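Local coordinates for protein 6'''-hydroxyparomomycin C oxidase (PDB 7DVE) that oxidises the C3 hydroxyl of the sugar in C-glycosides such as isoorientin and mangiferin, using FAD and passing the electrons to oxygen, at residues 298-303 and 351-356; 342-347 and 370-375; 304-309 and 364-369; 129-134 and 486-491. All coordinates share one frame; numbering follows the deposited sequence.

Contact 1 (298-303 and 351-356); sequences QAQIVF and SPVKLA
Phe303 O is met by two groups at once. Leu369 N of the neighbouring strand 366-373 gives it a backbone hydrogen bond. Leu355 CD1 comes up to the same Phe303 O at 3.3 Å. The contact lays the loop 351-356 over strand 300-303, part of the antiparallel sheet of this GMC oxidoreductase. Strand and loop run in roughly the same direction, 39° apart. Leu355 spreads its two methyls over two neighbouring residues. CG stands beside the backbone N and anti to the carbonyl carbon (chi1 -61°), and the branch then splits: CD1 goes to the Phe303 carbonyl, CD2 to Val302. Leu355 CD2 lies 3.6 Å from Val302 CB and sits almost evenly between the two valine methyls. Replacing Leu355 with an alanine would remove both branches and would probably take the CD2 methyl off Val302 and open a gap between loop and strand. Two residues before Val302, Gln300 reaches out fully extended and meets Val353 from the opposite direction. The Gln300 side chain also packs on Phe372. Pro352 carries the loop to the flavin: it touches FAD and the side chain of Thr129, and its carbonyl accepts a bond from Arg94. Val353 CG2 ends 4.0 Å from both Gln300 OE1 and Gln300 NE2.

Contact 2 (342-347 and 370-375); sequences HGQVMQ and GLFCAK
Strands 342-347 and 370-373 run antiparallel, their axes 4.7 Å apart at 166°. His342 with Phe372 and Gln344 with Gly370 are hydrogen-bonded pairs, each making two N-H to O bonds, four in all; Gly343 with Leu371 is the non-hydrogen-bonded pair between them. Gly370 N to Gln344 O is the straightest of the four (169°). His342, Gln344 and Phe372 share one face of the sheet. The His342 and Phe372 side chains lie side by side, and their ring planes are oblique, at 52°. Phe372 CD1 lies at the edge of the imidazole, 3.5 Å from His342 CD2. His342 NE2 gives a hydrogen bond of 2.7 Å to Gln344 OE1, nearly in the imidazole plane. Asn488 ND2 donates to the same oxygen. The Gln344 amide also crosses obliquely beside Phe372 CE1. A leucine in place of Gln344 would probably leave His342 NE2 and Asn488 ND2 without this acceptor. The Phe372 ring also meets that of His444, the inferred proton acceptor. Gln344 NE2 makes a weak bond to Met346 SD. With two donors on OE1, the amide's rotation is probably fixed.

Contact 3 (304-309 and 364-369); sequences AVRMRD and GSIVGL
Val305 and Val367 form the hydrogen-bonded pair that joins strands 304-307 and 366-369, which run antiparallel at 146° with axes 4.8 Å apart. Their two bonds are each 2.9 Å between N and O and nearly straight. A third bond, Met307 N to Ser365 O at 2.7 Å, continues the ladder to the loop before the second strand. The valines share one face of the sheet. Val305 CG2 presses on Val367 CG2 at 3.5 Å. Leu369 comes in at about a right angle, setting CD1 4.0 Å from Val305 CG1. Met307 CG lies near Val367 CG2, and Met307 also packs on helix 176-183. On the other face Arg306 and Ile366 are partners. The arginine leaves the backbone extended and then bends at chi3 (-96°), which folds its head back over the isoleucine. Ile366 CD1 touches Arg306 CB at 3.6 Å and also lies over one face of the guanidinium, off toward its rim. Ser365 OG turns away to Ala362 O. This end of the sheet is distant from the flavin: Gly368 lies about 13 Å from the nearest FAD atom. Paired strands of this kind build the large antiparallel sheet of the substrate domain in GMC oxidoreductases.

Contact 4 (129-134 and 486-491); sequences TGACPR and ACNPTL. With FAD (flavin-adenine dinucleotide), chain C.
Pro133 and Asn488 meet at about a right angle. The amide oxygen faces the proline ring, with Asn488 OD1 3.1 Å from Pro133 CG. Cys487 CB touches the same Pro133 CG at 3.7 Å. Asn488 ND2 gives a hydrogen bond to Gln344 OE1, and Asn488 also packs against His444. It is probably the second member of the His-Asn pair found in many GMC oxidases. Leu491 points toward the other segment: CG is anti to the backbone N (chi1 179°), which brings CD2 within 3.5 Å of Cys132 O. A water joins the backbones by donating to both Pro133 O and Asn488 O. Both segments bind the flavin's pyrimidine. Ala131 N donates to FAD O4 at 2.9 Å, and FAD N3 donates to Ala131 O at 2.8 Å. Thr490 N, near the N-terminal end of helix 490-510, reaches FAD O2 at 3.2 Å; the helix dipole would probably stabilise negative charge on the reduced ring. Thr129 OG1 donates to FAD N5 of the middle ring at 3.1 Å. Loop 129-134 is covered by strand 196-204 and helix 149-161. Helix 490-510 leads away from the flavin, and Leu491 packs on Leu161 of helix 149-161.

Overall arrangement
Contacts 2 and 3 join strands of one antiparallel sheet, in which strand 366-373 lies between 300-307 and 341-347, and contact 1 lays a loop on the same sheet. Contacts 1 and 3 use successive parts of strand 300-307, with centres about 14 Å apart. Contacts 2 and 3 share strand 366-373, with centres about 16 Å apart. Contact 4 binds the flavin ring directly and closes a long chain loop that contains the other three. Contact 2 meets it through Gln344 and Asn488, with centres about 10 Å apart. Contact 1 reaches it through Gln298 NE2, 2.8 Å from Cys487 O, while Gln298 OE1 bonds to His444 ND1. Contact 3 stays apart, its nearest atoms about 10 Å from contact 4.

Contact 1 (298-303 and 351-356)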
loop_
_atom_site.group_PDB
_atom_site.type_symbol
_atom_site.label_atom_id
_atom_site.label_comp_id
_atom_site.label_asym_id
_atom_site.label_seq_id
_atom_site.Cartn_x
_atom_site.Cartn_y
_atom_site.Cartn_z
ATOM N N GLN A 298 0.049 -10.596 -4.726
ATOM C CA GLN A 298 0.595 -10.561 -6.086
ATOM C C GLN A 298 1.936 -11.293 -6.089
ATOM O O GLN A 298 2.950 -10.744 -5.637
ATOM C CB GLN A 298 0.756 -9.122 -6.587
ATOM C CG GLN A 298 -0.547 -8.319 -6.803
ATOM C CD GLN A 298 -0.252 -6.824 -7.009
ATOM O OE1 GLN A 298 0.901 -6.410 -6.909
ATOM N NE2 GLN A 298 -1.285 -6.018 -7.287
ATOM N N ALA A 299 1.949 -12.528 -6.598
ATOM C CA ALA A 299 3.205 -13.274 -6.707
ATOM C C ALA A 299 4.256 -12.419 -7.413
ATOM O O ALA A 299 3.976 -11.789 -8.437
ATOM C CB ALA A 299 2.979 -14.587 -7.460
ATOM N N GLN A 300 5.463 -12.372 -6.839
ATOM C CA GLN A 300 6.504 -11.437 -7.255
ATOM C C GLN A 300 7.730 -12.208 -7.720
ATOM O O GLN A 300 8.215 -13.107 -7.013
ATOM C CB GLN A 300 6.874 -10.505 -6.105
ATOM C CG GLN A 300 8.013 -9.532 -6.423
ATOM C CD GLN A 300 8.335 -8.564 -5.284
ATOM O OE1 GLN A 300 8.044 -8.814 -4.107
ATOM N NE2 GLN A 300 8.953 -7.467 -5.635
ATOM N N ILE A 301 8.214 -11.867 -8.911
ATOM C CA ILE A 301 9.389 -12.485 -9.519
ATOM C C ILE A 301 10.420 -11.379 -9.692
ATOM O O ILE A 301 10.093 -10.306 -10.202
ATOM C CB ILE A 301 9.065 -13.146 -10.876
ATOM C CG1 ILE A 301 8.025 -14.269 -10.723
ATOM C CG2 ILE A 301 10.342 -13.725 -11.501
ATOM C CD1 ILE A 301 6.577 -13.877 -10.995
ATOM N N VAL A 302 11.651 -11.627 -9.257
ATOM C CA VAL A 302 12.687 -10.599 -9.237
ATOM C C VAL A 302 13.903 -11.089 -10.011
ATOM O O VAL A 302 14.152 -12.290 -10.162
ATOM C CB VAL A 302 13.110 -10.207 -7.801
ATOM C CG1 VAL A 302 11.942 -9.584 -7.036
ATOM C CG2 VAL A 302 13.696 -11.423 -7.061
ATOM N N PHE A 303 14.692 -10.130 -10.454
ATOM C CA PHE A 303 15.819 -10.397 -11.332
ATOM C C PHE A 303 16.756 -9.208 -11.191
ATOM O O PHE A 303 16.310 -8.112 -10.883
ATOM C CB PHE A 303 15.318 -10.541 -12.773
ATOM C CG PHE A 303 16.210 -11.333 -13.664
ATOM C CD1 PHE A 303 16.847 -12.468 -13.205
ATOM C CD2 PHE A 303 16.383 -10.951 -14.992
ATOM C CE1 PHE A 303 17.654 -13.248 -14.068
ATOM C CE2 PHE A 303 17.195 -11.691 -15.856
ATOM C CZ PHE A 303 17.834 -12.853 -15.383
ATOM N N SER A 351 14.242 -0.225 -4.909
ATOM C CA SER A 351 13.563 -1.509 -5.007
ATOM C C SER A 351 12.989 -1.906 -3.647
ATOM O O SER A 351 13.590 -1.612 -2.618
ATOM C CB SER A 351 14.516 -2.596 -5.503
ATOM O OG SER A 351 14.106 -3.886 -5.059
ATOM N N PRO A 352 11.816 -2.541 -3.589
ATOM C CA PRO A 352 11.275 -2.974 -2.295
ATOM C C PRO A 352 11.959 -4.202 -1.745
ATOM O O PRO A 352 11.743 -4.547 -0.583
ATOM C CB PRO A 352 9.798 -3.274 -2.611
ATOM C CG PRO A 352 9.783 -3.595 -4.067
ATOM C CD PRO A 352 10.861 -2.745 -4.694
ATOM N N VAL A 353 12.758 -4.880 -2.539
ATOM C CA VAL A 353 13.473 -6.062 -2.112
ATOM C C VAL A 353 14.948 -5.829 -2.384
ATOM O O VAL A 353 15.317 -5.288 -3.431
ATOM C CB VAL A 353 12.974 -7.317 -2.856
ATOM C CG1 VAL A 353 13.780 -8.506 -2.440
ATOM C CG2 VAL A 353 11.510 -7.537 -2.587
ATOM N N LYS A 354 15.781 -6.203 -1.422
ATOM C CA LYS A 354 17.218 -6.267 -1.631
ATOM C C LYS A 354 17.509 -7.362 -2.647
ATOM O O LYS A 354 17.334 -8.545 -2.353
ATOM C CB LYS A 354 17.915 -6.543 -0.299
ATOM C CG LYS A 354 19.425 -6.601 -0.388
ATOM C CD LYS A 354 20.012 -5.209 -0.365
ATOM C CE LYS A 354 21.453 -5.214 0.122
ATOM N NZ LYS A 354 22.155 -6.477 -0.247
ATOM N N LEU A 355 17.931 -6.971 -3.847
ATOM C CA LEU A 355 18.221 -7.895 -4.940
ATOM C C LEU A 355 19.708 -8.160 -5.100
ATOM O O LEU A 355 20.109 -9.307 -5.326
ATOM C CB LEU A 355 17.677 -7.341 -6.261
ATOM C CG LEU A 355 16.174 -7.101 -6.373
ATOM C CD1 LEU A 355 15.841 -6.921 -7.829
ATOM C CD2 LEU A 355 15.404 -8.275 -5.793
ATOM N N ALA A 356 20.525 -7.119 -4.968
ATOM C CA ALA A 356 21.965 -7.190 -5.162
ATOM C C ALA A 356 22.589 -5.956 -4.527
ATOM O O ALA A 356 21.895 -5.063 -4.030
ATOM C CB ALA A 356 22.321 -7.286 -6.646
#

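Contact 2 (342-347 and 370-375)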
loop_
_atom_site.group_PDB
_atom_site.type_symbol
_atom_site.label_atom_id
_atom_site.label_comp_id
_atom_site.label_asym_id
_atom_site.label_seq_id
_atom_site.Cartn_x
_atom_site.Cartn_y
_atom_site.Cartn_z
ATOM N N HIS A 342 2.502 -6.789 -14.131
ATOM C CA HIS A 342 3.011 -5.444 -13.901
ATOM C C HIS A 342 4.525 -5.543 -13.725
ATOM O O HIS A 342 5.002 -6.320 -12.892
ATOM C CB HIS A 342 2.357 -4.816 -12.677
ATOM C CG HIS A 342 3.135 -3.686 -12.093
ATOM N ND1 HIS A 342 3.074 -2.404 -12.596
ATOM C CD2 HIS A 342 4.019 -3.648 -11.063
ATOM C CE1 HIS A 342 3.864 -1.620 -11.888
ATOM N NE2 HIS A 342 4.444 -2.349 -10.946
ATOM N N GLY A 343 5.280 -4.784 -14.516
ATOM C CA GLY A 343 6.730 -4.827 -14.479
ATOM C C GLY A 343 7.302 -3.496 -14.028
ATOM O O GLY A 343 6.829 -2.434 -14.431
ATOM N N GLN A 344 8.329 -3.557 -13.204
ATOM C CA GLN A 344 9.056 -2.346 -12.913
ATOM C C GLN A 344 10.536 -2.673 -12.899
ATOM O O GLN A 344 10.943 -3.748 -12.444
ATOM C CB GLN A 344 8.618 -1.705 -11.589
ATOM C CG GLN A 344 8.633 -2.619 -10.396
ATOM C CD GLN A 344 7.773 -2.089 -9.257
ATOM O OE1 GLN A 344 6.599 -1.707 -9.444
ATOM N NE2 GLN A 344 8.353 -2.064 -8.066
ATOM N N VAL A 345 11.314 -1.739 -13.449
ATOM C CA VAL A 345 12.769 -1.770 -13.451
ATOM C C VAL A 345 13.252 -0.607 -12.598
ATOM O O VAL A 345 12.770 0.519 -12.758
ATOM C CB VAL A 345 13.320 -1.673 -14.884
ATOM C CG1 VAL A 345 14.811 -1.936 -14.878
ATOM C CG2 VAL A 345 12.600 -2.636 -15.775
ATOM N N MET A 346 14.199 -0.871 -11.701
ATOM C CA MET A 346 14.482 0.031 -10.594
ATOM C C MET A 346 15.968 0.117 -10.312
ATOM O O MET A 346 16.649 -0.903 -10.254
ATOM C CB MET A 346 13.775 -0.423 -9.296
ATOM C CG MET A 346 12.372 -0.995 -9.491
ATOM S SD MET A 346 11.930 -2.246 -8.325
ATOM C CE MET A 346 12.584 -3.711 -9.112
ATOM N N GLN A 347 16.458 1.338 -10.110
ATOM C CA GLN A 347 17.709 1.512 -9.391
ATOM C C GLN A 347 17.541 0.905 -8.005
ATOM O O GLN A 347 16.437 0.881 -7.456
ATOM C CB GLN A 347 18.093 3.008 -9.297
ATOM C CG GLN A 347 17.040 3.954 -8.710
ATOM C CD GLN A 347 17.492 5.432 -8.710
ATOM O OE1 GLN A 347 17.749 6.034 -9.760
ATOM N NE2 GLN A 347 17.595 6.009 -7.521
ATOM N N GLY A 370 11.301 -6.270 -11.104
ATOM C CA GLY A 370 10.223 -7.056 -10.530
ATOM C C GLY A 370 9.017 -7.180 -11.453
ATOM O O GLY A 370 8.526 -6.187 -12.011
ATOM N N LEU A 371 8.528 -8.400 -11.620
ATOM C CA LEU A 371 7.256 -8.661 -12.264
ATOM C C LEU A 371 6.257 -9.188 -11.241
ATOM O O LEU A 371 6.604 -9.971 -10.357
ATOM C CB LEU A 371 7.399 -9.655 -13.425
ATOM C CG LEU A 371 7.290 -9.072 -14.853
ATOM C CD1 LEU A 371 8.437 -8.106 -15.179
ATOM C CD2 LEU A 371 7.157 -10.194 -15.903
ATOM N N PHE A 372 5.013 -8.748 -11.373
ATOM C CA PHE A 372 3.942 -9.068 -10.445
ATOM C C PHE A 372 2.794 -9.670 -11.220
ATOM O O PHE A 372 2.392 -9.131 -12.259
ATOM C CB PHE A 372 3.428 -7.825 -9.706
ATOM C CG PHE A 372 4.461 -7.156 -8.844
ATOM C CD1 PHE A 372 5.491 -6.399 -9.420
ATOM C CD2 PHE A 372 4.403 -7.261 -7.459
ATOM C CE1 PHE A 372 6.467 -5.769 -8.630
ATOM C CE2 PHE A 372 5.363 -6.615 -6.667
ATOM C CZ PHE A 372 6.402 -5.865 -7.262
ATOM N N CYS A 373 2.263 -10.774 -10.692
ATOM C CA CYS A 373 1.150 -11.502 -11.276
ATOM C C CYS A 373 -0.174 -11.102 -10.639
ATOM O O CYS A 373 -0.227 -10.707 -9.469
ATOM C CB CYS A 373 1.350 -13.003 -11.095
ATOM S SG CYS A 373 2.768 -13.594 -11.965
ATOM N N ALA A 374 -1.243 -11.216 -11.430
ATOM C CA ALA A 374 -2.601 -11.147 -10.914
ATOM C C ALA A 374 -3.014 -12.514 -10.363
ATOM O O ALA A 374 -2.651 -13.554 -10.917
ATOM C CB ALA A 374 -3.567 -10.718 -12.016
ATOM N N LYS A 375 -3.759 -12.506 -9.261
ATOM C CA LYS A 375 -4.172 -13.738 -8.613
ATOM C C LYS A 375 -5.449 -14.279 -9.250
ATOM O O LYS A 375 -6.333 -13.515 -9.651
ATOM C CB LYS A 375 -4.404 -13.503 -7.120
ATOM C CG LYS A 375 -4.692 -14.790 -6.306
ATOM C CD LYS A 375 -3.595 -15.853 -6.406
ATOM C CE LYS A 375 -3.855 -17.045 -5.442
ATOM N NZ LYS A 375 -5.054 -17.904 -5.793
#

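Contact 3 (304-309 and 364-369)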
loop_
_atom_site.group_PDB
_atom_site.type_symbol
_atom_site.label_atom_id
_atom_site.label_comp_id
_atom_site.label_asym_id
_atom_site.label_seq_id
_atom_site.Cartn_x
_atom_site.Cartn_y
_atom_site.Cartn_z
ATOM N N ALA A 304 18.035 -9.403 -11.435
ATOM C CA ALA A 304 18.991 -8.310 -11.342
ATOM C C ALA A 304 19.918 -8.376 -12.539
ATOM O O ALA A 304 20.345 -9.469 -12.925
ATOM C CB ALA A 304 19.810 -8.392 -10.036
ATOM N N VAL A 305 20.228 -7.217 -13.140
ATOM C CA VAL A 305 21.115 -7.197 -14.304
ATOM C C VAL A 305 22.125 -6.055 -14.202
ATOM O O VAL A 305 21.868 -5.007 -13.605
ATOM C CB VAL A 305 20.353 -7.118 -15.654
ATOM C CG1 VAL A 305 19.266 -8.188 -15.737
ATOM C CG2 VAL A 305 19.768 -5.738 -15.868
ATOM N N ARG A 306 23.303 -6.293 -14.770
ATOM C CA ARG A 306 24.326 -5.278 -14.937
ATOM C C ARG A 306 24.155 -4.619 -16.299
ATOM O O ARG A 306 24.317 -5.273 -17.338
ATOM C CB ARG A 306 25.718 -5.890 -14.813
ATOM C CG ARG A 306 26.836 -4.892 -15.057
ATOM C CD ARG A 306 28.200 -5.581 -15.039
ATOM N NE ARG A 306 28.771 -5.433 -13.706
ATOM C CZ ARG A 306 28.733 -6.369 -12.770
ATOM N NH1 ARG A 306 28.277 -7.588 -13.031
ATOM N NH2 ARG A 306 29.147 -6.072 -11.540
ATOM N N MET A 307 23.837 -3.333 -16.300
ATOM C CA MET A 307 23.657 -2.610 -17.558
ATOM C C MET A 307 24.952 -2.564 -18.371
ATOM O O MET A 307 26.030 -2.276 -17.841
ATOM C CB MET A 307 23.175 -1.195 -17.272
ATOM C CG MET A 307 21.673 -1.104 -17.239
ATOM S SD MET A 307 21.091 0.582 -17.325
ATOM C CE MET A 307 22.458 1.517 -16.670
ATOM N N ARG A 308 24.840 -2.842 -19.666
ATOM C CA ARG A 308 25.970 -2.782 -20.584
ATOM C C ARG A 308 26.079 -1.380 -21.200
ATOM O O ARG A 308 25.147 -0.571 -21.134
ATOM C CB ARG A 308 25.798 -3.827 -21.693
ATOM C CG ARG A 308 24.416 -3.725 -22.390
ATOM C CD ARG A 308 24.283 -4.549 -23.683
ATOM N NE ARG A 308 24.189 -5.976 -23.382
ATOM C CZ ARG A 308 23.051 -6.659 -23.298
ATOM N NH1 ARG A 308 21.872 -6.065 -23.448
ATOM N NH2 ARG A 308 23.097 -7.962 -23.018
ATOM N N ASP A 309 27.225 -1.117 -21.839
ATOM C CA ASP A 309 27.498 0.136 -22.561
ATOM C C ASP A 309 27.105 1.348 -21.728
ATOM O O ASP A 309 26.206 2.116 -22.057
ATOM C CB ASP A 309 26.796 0.160 -23.912
ATOM C CG ASP A 309 27.108 -1.058 -24.737
ATOM O OD1 ASP A 309 28.206 -1.651 -24.540
ATOM O OD2 ASP A 309 26.239 -1.421 -25.563
ATOM N N GLY A 364 25.217 2.808 -10.088
ATOM C CA GLY A 364 24.085 2.906 -10.974
ATOM C C GLY A 364 24.003 1.840 -12.049
ATOM O O GLY A 364 22.986 1.775 -12.741
ATOM N N SER A 365 25.016 0.981 -12.197
ATOM C CA SER A 365 25.021 0.036 -13.312
ATOM C C SER A 365 24.259 -1.261 -13.041
ATOM O O SER A 365 23.899 -1.946 -13.999
ATOM C CB SER A 365 26.458 -0.292 -13.715
ATOM O OG SER A 365 27.167 -0.815 -12.621
ATOM N N ILE A 366 24.013 -1.618 -11.783
ATOM C CA ILE A 366 23.209 -2.789 -11.434
ATOM C C ILE A 366 21.781 -2.332 -11.202
ATOM O O ILE A 366 21.543 -1.442 -10.377
ATOM C CB ILE A 366 23.751 -3.493 -10.172
ATOM C CG1 ILE A 366 25.255 -3.792 -10.270
ATOM C CG2 ILE A 366 22.957 -4.743 -9.891
ATOM C CD1 ILE A 366 25.659 -4.492 -11.496
ATOM N N VAL A 367 20.824 -2.950 -11.899
ATOM C CA VAL A 367 19.419 -2.567 -11.779
ATOM C C VAL A 367 18.599 -3.800 -11.462
ATOM O O VAL A 367 18.900 -4.893 -11.949
ATOM C CB VAL A 367 18.856 -1.887 -13.048
ATOM C CG1 VAL A 367 19.437 -0.492 -13.200
ATOM C CG2 VAL A 367 19.125 -2.733 -14.263
ATOM N N GLY A 368 17.556 -3.612 -10.652
ATOM C CA GLY A 368 16.628 -4.663 -10.304
ATOM C C GLY A 368 15.400 -4.632 -11.193
ATOM O O GLY A 368 15.018 -3.587 -11.714
ATOM N N LEU A 369 14.786 -5.795 -11.353
ATOM C CA LEU A 369 13.513 -5.958 -12.037
ATOM C C LEU A 369 12.557 -6.725 -11.144
ATOM O O LEU A 369 12.943 -7.730 -10.532
ATOM C CB LEU A 369 13.660 -6.738 -13.354
ATOM C CG LEU A 369 14.439 -6.073 -14.479
ATOM C CD1 LEU A 369 15.923 -6.408 -14.359
ATOM C CD2 LEU A 369 13.867 -6.500 -15.818
#

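Contact 4 (129-134 and 486-491)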
loop_
_atom_site.group_PDB
_atom_site.type_symbol
_atom_site.label_atom_id
_atom_site.label_comp_id
_atom_site.label_asym_id
_atom_site.label_seq_id
_atom_site.Cartn_x
_atom_site.Cartn_y
_atom_site.Cartn_z
ATOM N N THR A 129 8.360 2.098 -1.459
ATOM C CA THR A 129 9.164 2.607 -2.573
ATOM C C THR A 129 8.318 3.317 -3.629
ATOM O O THR A 129 8.733 3.417 -4.789
ATOM C CB THR A 129 9.980 1.490 -3.228
ATOM O OG1 THR A 129 9.095 0.471 -3.669
ATOM C CG2 THR A 129 11.013 0.910 -2.270
ATOM N N GLY A 130 7.117 3.758 -3.255
ATOM C CA GLY A 130 6.416 4.863 -3.884
ATOM C C GLY A 130 5.933 4.698 -5.311
ATOM O O GLY A 130 5.544 5.703 -5.904
ATOM N N ALA A 131 5.919 3.491 -5.894
ATOM C CA ALA A 131 5.492 3.359 -7.287
ATOM C C ALA A 131 3.958 3.394 -7.403
ATOM O O ALA A 131 3.255 2.653 -6.697
ATOM C CB ALA A 131 6.053 2.082 -7.899
ATOM N N CYS A 132 3.434 4.247 -8.304
ATOM C CA CYS A 132 1.997 4.523 -8.374
ATOM C C CYS A 132 1.416 4.419 -9.784
ATOM O O CYS A 132 0.860 5.389 -10.303
ATOM C CB CYS A 132 1.698 5.908 -7.809
ATOM S SG CYS A 132 1.903 6.076 -6.034
ATOM N N PRO A 133 1.447 3.242 -10.403
ATOM C CA PRO A 133 0.775 3.089 -11.700
ATOM C C PRO A 133 -0.742 3.094 -11.563
ATOM O O PRO A 133 -1.311 2.866 -10.489
ATOM C CB PRO A 133 1.270 1.733 -12.204
ATOM C CG PRO A 133 1.545 0.958 -10.966
ATOM C CD PRO A 133 1.952 1.959 -9.884
ATOM N N ARG A 134 -1.409 3.365 -12.707
ATOM C CA ARG A 134 -2.849 3.229 -12.838
ATOM C C ARG A 134 -3.180 1.805 -13.266
ATOM O O ARG A 134 -2.396 1.178 -13.983
ATOM C CB ARG A 134 -3.386 4.216 -13.871
ATOM C CG ARG A 134 -3.418 5.662 -13.382
ATOM C CD ARG A 134 -3.999 6.586 -14.429
ATOM N NE ARG A 134 -4.015 7.970 -13.967
ATOM C CZ ARG A 134 -5.033 8.799 -14.144
ATOM N NH1 ARG A 134 -6.134 8.419 -14.779
ATOM N NH2 ARG A 134 -4.954 10.040 -13.662
ATOM N N ALA A 486 -2.434 -6.728 -10.925
ATOM C CA ALA A 486 -0.997 -6.914 -10.787
ATOM C C ALA A 486 -0.258 -5.664 -10.326
ATOM O O ALA A 486 0.813 -5.789 -9.737
ATOM C CB ALA A 486 -0.388 -7.373 -12.114
ATOM N N CYS A 487 -0.789 -4.470 -10.586
ATOM C CA CYS A 487 -0.020 -3.247 -10.388
ATOM C C CYS A 487 -0.030 -2.854 -8.920
ATOM O O CYS A 487 -0.816 -3.355 -8.125
ATOM C CB CYS A 487 -0.584 -2.091 -11.237
ATOM S SG CYS A 487 -2.254 -1.627 -10.796
ATOM N N ASN A 488 0.846 -1.933 -8.560
ATOM C CA ASN A 488 0.951 -1.557 -7.160
ATOM C C ASN A 488 -0.363 -0.902 -6.747
ATOM O O ASN A 488 -0.895 -0.066 -7.490
ATOM C CB ASN A 488 2.151 -0.637 -6.941
ATOM C CG ASN A 488 3.328 -1.012 -7.839
ATOM O OD1 ASN A 488 3.252 -0.863 -9.056
ATOM N ND2 ASN A 488 4.412 -1.516 -7.247
ATOM N N PRO A 489 -0.962 -1.319 -5.638
ATOM C CA PRO A 489 -2.375 -0.985 -5.400
ATOM C C PRO A 489 -2.638 0.350 -4.732
ATOM O O PRO A 489 -3.786 0.807 -4.744
ATOM C CB PRO A 489 -2.844 -2.127 -4.492
ATOM C CG PRO A 489 -1.625 -2.462 -3.718
ATOM C CD PRO A 489 -0.470 -2.336 -4.694
ATOM N N THR A 490 -1.625 0.973 -4.126
ATOM C CA THR A 490 -1.897 2.088 -3.226
ATOM C C THR A 490 -2.652 3.219 -3.929
ATOM O O THR A 490 -3.637 3.737 -3.393
ATOM C CB THR A 490 -0.601 2.612 -2.609
ATOM O OG1 THR A 490 0.221 1.508 -2.224
ATOM C CG2 THR A 490 -0.934 3.428 -1.348
ATOM N N LEU A 491 -2.199 3.639 -5.115
ATOM C CA LEU A 491 -2.899 4.722 -5.800
ATOM C C LEU A 491 -4.377 4.396 -5.948
ATOM O O LEU A 491 -5.235 5.271 -5.757
ATOM C CB LEU A 491 -2.293 4.994 -7.175
ATOM C CG LEU A 491 -3.011 6.121 -7.970
ATOM C CD1 LEU A 491 -3.160 7.420 -7.161
ATOM C CD2 LEU A 491 -2.263 6.448 -9.252
HETATM P PA FAD C . -1.112 0.792 5.896
HETATM O O1A FAD C . -0.723 -0.517 6.473
HETATM O O2A FAD C . -0.150 1.504 5.023
HETATM O O5B FAD C . -1.501 1.655 7.202
HETATM C C5B FAD C . -2.477 1.140 8.112
HETATM C C4B FAD C . -2.231 1.689 9.494
HETATM O O4B FAD C . -3.313 1.165 10.319
HETATM C C3B FAD C . -0.933 1.114 10.098
HETATM O O3B FAD C . -0.128 2.215 10.564
HETATM C C2B FAD C . -1.480 0.300 11.280
HETATM O O2B FAD C . -0.614 0.360 12.415
HETATM C C1B FAD C . -2.764 1.030 11.621
HETATM N N9A FAD C . -3.682 0.151 12.433
HETATM C C8A FAD C . -4.003 -1.091 12.034
HETATM N N7A FAD C . -4.833 -1.624 12.937
HETATM C C5A FAD C . -5.029 -0.726 13.904
HETATM C C6A FAD C . -5.782 -0.769 15.012
HETATM N N6A FAD C . -6.456 -1.900 15.222
HETATM N N1A FAD C . -5.864 0.265 15.871
HETATM C C2A FAD C . -5.129 1.416 15.580
HETATM N N3A FAD C . -4.355 1.447 14.405
HETATM C C4A FAD C . -4.321 0.377 13.592
HETATM N N1 FAD C . 2.815 0.087 -2.576
HETATM C C2 FAD C . 2.671 0.650 -3.832
HETATM O O2 FAD C . 1.539 0.934 -4.208
HETATM N N3 FAD C . 3.796 0.869 -4.644
HETATM C C4 FAD C . 5.087 0.561 -4.158
HETATM O O4 FAD C . 6.071 0.780 -4.872
HETATM C C4X FAD C . 5.212 -0.004 -2.894
HETATM N N5 FAD C . 6.414 -0.378 -2.388
HETATM C C5X FAD C . 6.502 -0.798 -1.093
HETATM C C6 FAD C . 7.753 -1.056 -0.502
HETATM C C7 FAD C . 7.877 -1.429 0.832
HETATM C C7M FAD C . 9.271 -1.697 1.454
HETATM C C8 FAD C . 6.726 -1.561 1.611
HETATM C C8M FAD C . 6.848 -1.978 3.089
HETATM C C9 FAD C . 5.474 -1.316 1.031
HETATM C C9A FAD C . 5.350 -0.941 -0.319
HETATM N N10 FAD C . 4.142 -0.720 -0.888
HETATM C C10 FAD C . 4.066 -0.224 -2.125
HETATM C "C1'" FAD C . 2.856 -0.977 -0.181
HETATM C "C2'" FAD C . 2.209 0.252 0.468
HETATM O "O2'" FAD C . 3.045 0.683 1.555
HETATM C "C3'" FAD C . 0.755 -0.081 0.942
HETATM O "O3'" FAD C . -0.048 -0.466 -0.183
HETATM C "C4'" FAD C . 0.073 1.144 1.553
HETATM O "O4'" FAD C . 0.846 1.624 2.643
HETATM C "C5'" FAD C . -1.344 0.773 2.068
HETATM O "O5'" FAD C . -1.899 1.860 2.837
HETATM P P FAD C . -3.045 1.669 3.962
HETATM O O1P FAD C . -3.255 2.907 4.762
HETATM O O2P FAD C . -4.190 1.065 3.248
HETATM O O3P FAD C . -2.493 0.646 5.088
HETATM O O HOH W 1 -2.972 1.692 -8.411
#